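Local coordinates for divalent-cation tolerance protein CutA (PDB 1O5J) that is probably involved in resistance toward heavy metals and may bind copper, working as a homotrimer of the CutA family, at residues R37-C41 and W107-L113. Residues are numbered along the deposited sequence; the frame is centred on the assembly and turned at random.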
loop_
_atom_site.group_PDB
_atom_site.type_symbol
_atom_site.label_atom_id
_atom_site.label_comp_id
_atom_site.label_asym_id
_atom_site.label_seq_id
_atom_site.Cartn_x
_atom_site.Cartn_y
_atom_site.Cartn_z
ATOM N N ARG A 37 -8.762 21.173 -0.852
ATOM C CA ARG A 37 -8.741 20.766 0.562
ATOM C C ARG A 37 -9.484 19.472 0.822
ATOM O O ARG A 37 -10.141 19.295 1.858
ATOM C CB ARG A 37 -9.301 21.887 1.444
ATOM C CG ARG A 37 -8.529 23.175 1.307
ATOM C CD ARG A 37 -7.173 23.154 1.984
ATOM N NE ARG A 37 -7.272 23.313 3.438
ATOM C CZ ARG A 37 -6.247 23.202 4.293
ATOM N NH1 ARG A 37 -6.449 23.357 5.601
ATOM N NH2 ARG A 37 -5.023 22.928 3.861
ATOM N N LEU A 38 -9.388 18.558 -0.131
ATOM C CA LEU A 38 -10.085 17.298 -0.050
ATOM C C LEU A 38 -9.192 16.169 0.490
ATOM O O LEU A 38 -9.695 15.112 0.824
ATOM C CB LEU A 38 -10.596 16.930 -1.444
ATOM C CG LEU A 38 -11.731 17.780 -1.976
ATOM C CD1 LEU A 38 -12.216 17.319 -3.376
ATOM C CD2 LEU A 38 -12.857 17.755 -0.994
ATOM N N ILE A 39 -7.875 16.396 0.504
ATOM C CA ILE A 39 -6.887 15.495 1.065
ATOM C C ILE A 39 -5.890 16.344 1.845
ATOM O O ILE A 39 -5.779 17.556 1.645
ATOM C CB ILE A 39 -6.173 14.688 -0.051
ATOM C CG1 ILE A 39 -5.226 15.592 -0.853
ATOM C CG2 ILE A 39 -7.214 13.955 -0.975
ATOM C CD1 ILE A 39 -4.408 14.835 -1.883
ATOM N N ALA A 40 -5.180 15.706 2.750
ATOM C CA ALA A 40 -4.129 16.351 3.531
ATOM C C ALA A 40 -2.770 16.087 2.895
ATOM O O ALA A 40 -1.830 16.869 3.069
ATOM C CB ALA A 40 -4.113 15.751 4.942
ATOM N N CYS A 41 -2.648 14.960 2.215
ATOM C CA CYS A 41 -1.358 14.533 1.715
ATOM C C CYS A 41 -1.588 13.530 0.603
ATOM O O CYS A 41 -2.591 12.852 0.614
ATOM C CB CYS A 41 -0.569 13.877 2.886
ATOM S SG CYS A 41 1.076 13.390 2.400
ATOM N N TRP A 107 -3.088 16.850 12.726
ATOM C CA TRP A 107 -2.593 17.575 11.574
ATOM C C TRP A 107 -3.430 17.252 10.329
ATOM O O TRP A 107 -3.733 18.150 9.555
ATOM C CB TRP A 107 -1.117 17.213 11.352
ATOM C CG TRP A 107 -0.530 17.792 10.128
ATOM C CD1 TRP A 107 0.051 19.002 10.034
ATOM C CD2 TRP A 107 -0.463 17.208 8.806
ATOM N NE1 TRP A 107 0.482 19.219 8.751
ATOM C CE2 TRP A 107 0.163 18.141 7.975
ATOM C CE3 TRP A 107 -0.899 16.010 8.245
ATOM C CZ2 TRP A 107 0.400 17.907 6.626
ATOM C CZ3 TRP A 107 -0.711 15.789 6.916
ATOM C CH2 TRP A 107 -0.042 16.730 6.107
ATOM N N LEU A 108 -3.800 15.975 10.142
ATOM C CA LEU A 108 -4.724 15.578 9.049
ATOM C C LEU A 108 -6.012 16.376 9.064
ATOM O O LEU A 108 -6.456 16.928 8.049
ATOM C CB LEU A 108 -5.089 14.078 9.113
ATOM C CG LEU A 108 -4.045 13.054 8.643
ATOM C CD1 LEU A 108 -4.438 11.593 9.035
ATOM C CD2 LEU A 108 -3.850 13.148 7.117
ATOM N N ARG A 109 -6.626 16.426 10.230
ATOM C CA ARG A 109 -7.886 17.098 10.375
ATOM C C ARG A 109 -7.769 18.573 10.045
ATOM O O ARG A 109 -8.586 19.116 9.315
ATOM C CB ARG A 109 -8.368 16.936 11.807
ATOM C CG ARG A 109 -9.772 17.431 12.012
ATOM C CD ARG A 109 -10.348 16.939 13.286
ATOM N NE ARG A 109 -9.455 17.245 14.393
ATOM C CZ ARG A 109 -8.718 16.362 15.069
ATOM N NH1 ARG A 109 -8.736 15.061 14.786
ATOM N NH2 ARG A 109 -7.960 16.798 16.066
ATOM N N GLU A 110 -6.754 19.221 10.607
ATOM C CA GLU A 110 -6.487 20.641 10.334
ATOM C C GLU A 110 -6.238 20.921 8.838
ATOM O O GLU A 110 -6.676 21.947 8.321
ATOM C CB GLU A 110 -5.279 21.103 11.159
ATOM C CG GLU A 110 -5.491 20.990 12.669
ATOM C CD GLU A 110 -4.200 21.095 13.486
ATOM O OE1 GLU A 110 -3.065 20.989 12.925
ATOM O OE2 GLU A 110 -4.326 21.281 14.727
ATOM N N SER A 111 -5.558 19.998 8.148
ATOM C CA SER A 111 -5.163 20.181 6.753
ATOM C C SER A 111 -6.316 20.132 5.772
ATOM O O SER A 111 -6.137 20.533 4.625
ATOM C CB SER A 111 -4.145 19.127 6.322
ATOM O OG SER A 111 -2.948 19.212 7.083
ATOM N N VAL A 112 -7.461 19.586 6.181
ATOM C CA VAL A 112 -8.619 19.491 5.281
ATOM C C VAL A 112 -9.798 20.340 5.731
ATOM O O VAL A 112 -10.794 20.420 5.017
ATOM C CB VAL A 112 -9.100 18.034 5.047
ATOM C CG1 VAL A 112 -8.025 17.219 4.359
ATOM C CG2 VAL A 112 -9.544 17.363 6.341
ATOM N N LEU A 113 -9.689 20.977 6.893
ATOM C CA LEU A 113 -10.716 21.922 7.338
ATOM C C LEU A 113 -10.928 23.029 6.284
ATOM O O LEU A 113 -11.904 23.809 6.347
ATOM C CB LEU A 113 -10.348 22.543 8.699
ATOM C CG LEU A 113 -11.286 23.616 9.254
ATOM C CD1 LEU A 113 -12.754 23.144 9.385
ATOM C CD2 LEU A 113 -10.780 24.142 10.594
ATOM O OXT LEU A 113 -10.126 23.166 5.345
HETATM O O HOH W 1 -5.899 20.013 1.977
#
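Arg-37 sets its guanidinium beside the last turn of helix 102-112. Its chain bends at chi2 (-74°) and chi3 (-77°) toward that turn. The Ser-111 to Val-112 peptide lies on one face, offset toward the rim; the exact fit is doubtful, as the model is too tight there. Leu-113 OXT lies near the guanidinium plane, at the edge. There Arg-37 NE makes a weak, salt-bridging hydrogen bond of 3.4 Å to this C-terminal carboxylate oxygen. Trp-52 of a second subunit adds a cation-pi contact to the same arginine.

One water joins the backbones. It donates to Ile-39 O at 2.5 Å and to Ser-111 O at 2.7 Å.

The apolar part centres on Ala-40. Its CB presses tightly on Leu-108 CD2 at 3.4 Å, and meets Ser-111 CB at 3.6 Å. Trp-107 brings CZ3 to within 3.9 Å of Ala-40 CB, while Cys-41 CB sits at the ring edge. Val-112 CG1 packs on the Ile-39 carbonyl carbon at 3.4 Å.

Within the helix, Ser-111 OG bonds to Trp-107 O at 2.8 Å and rests over the centre of the indole ring. Ser-111 N reaches Trp-107 O from the opposite face of the carbonyl.

A Schellman motif at Arg-37 turns the chain out of helix 23-35 into this loop. The contact packs the helix-to-strand loop of the ferredoxin-like CutA fold against its C-terminal helix, beside the trimer interface.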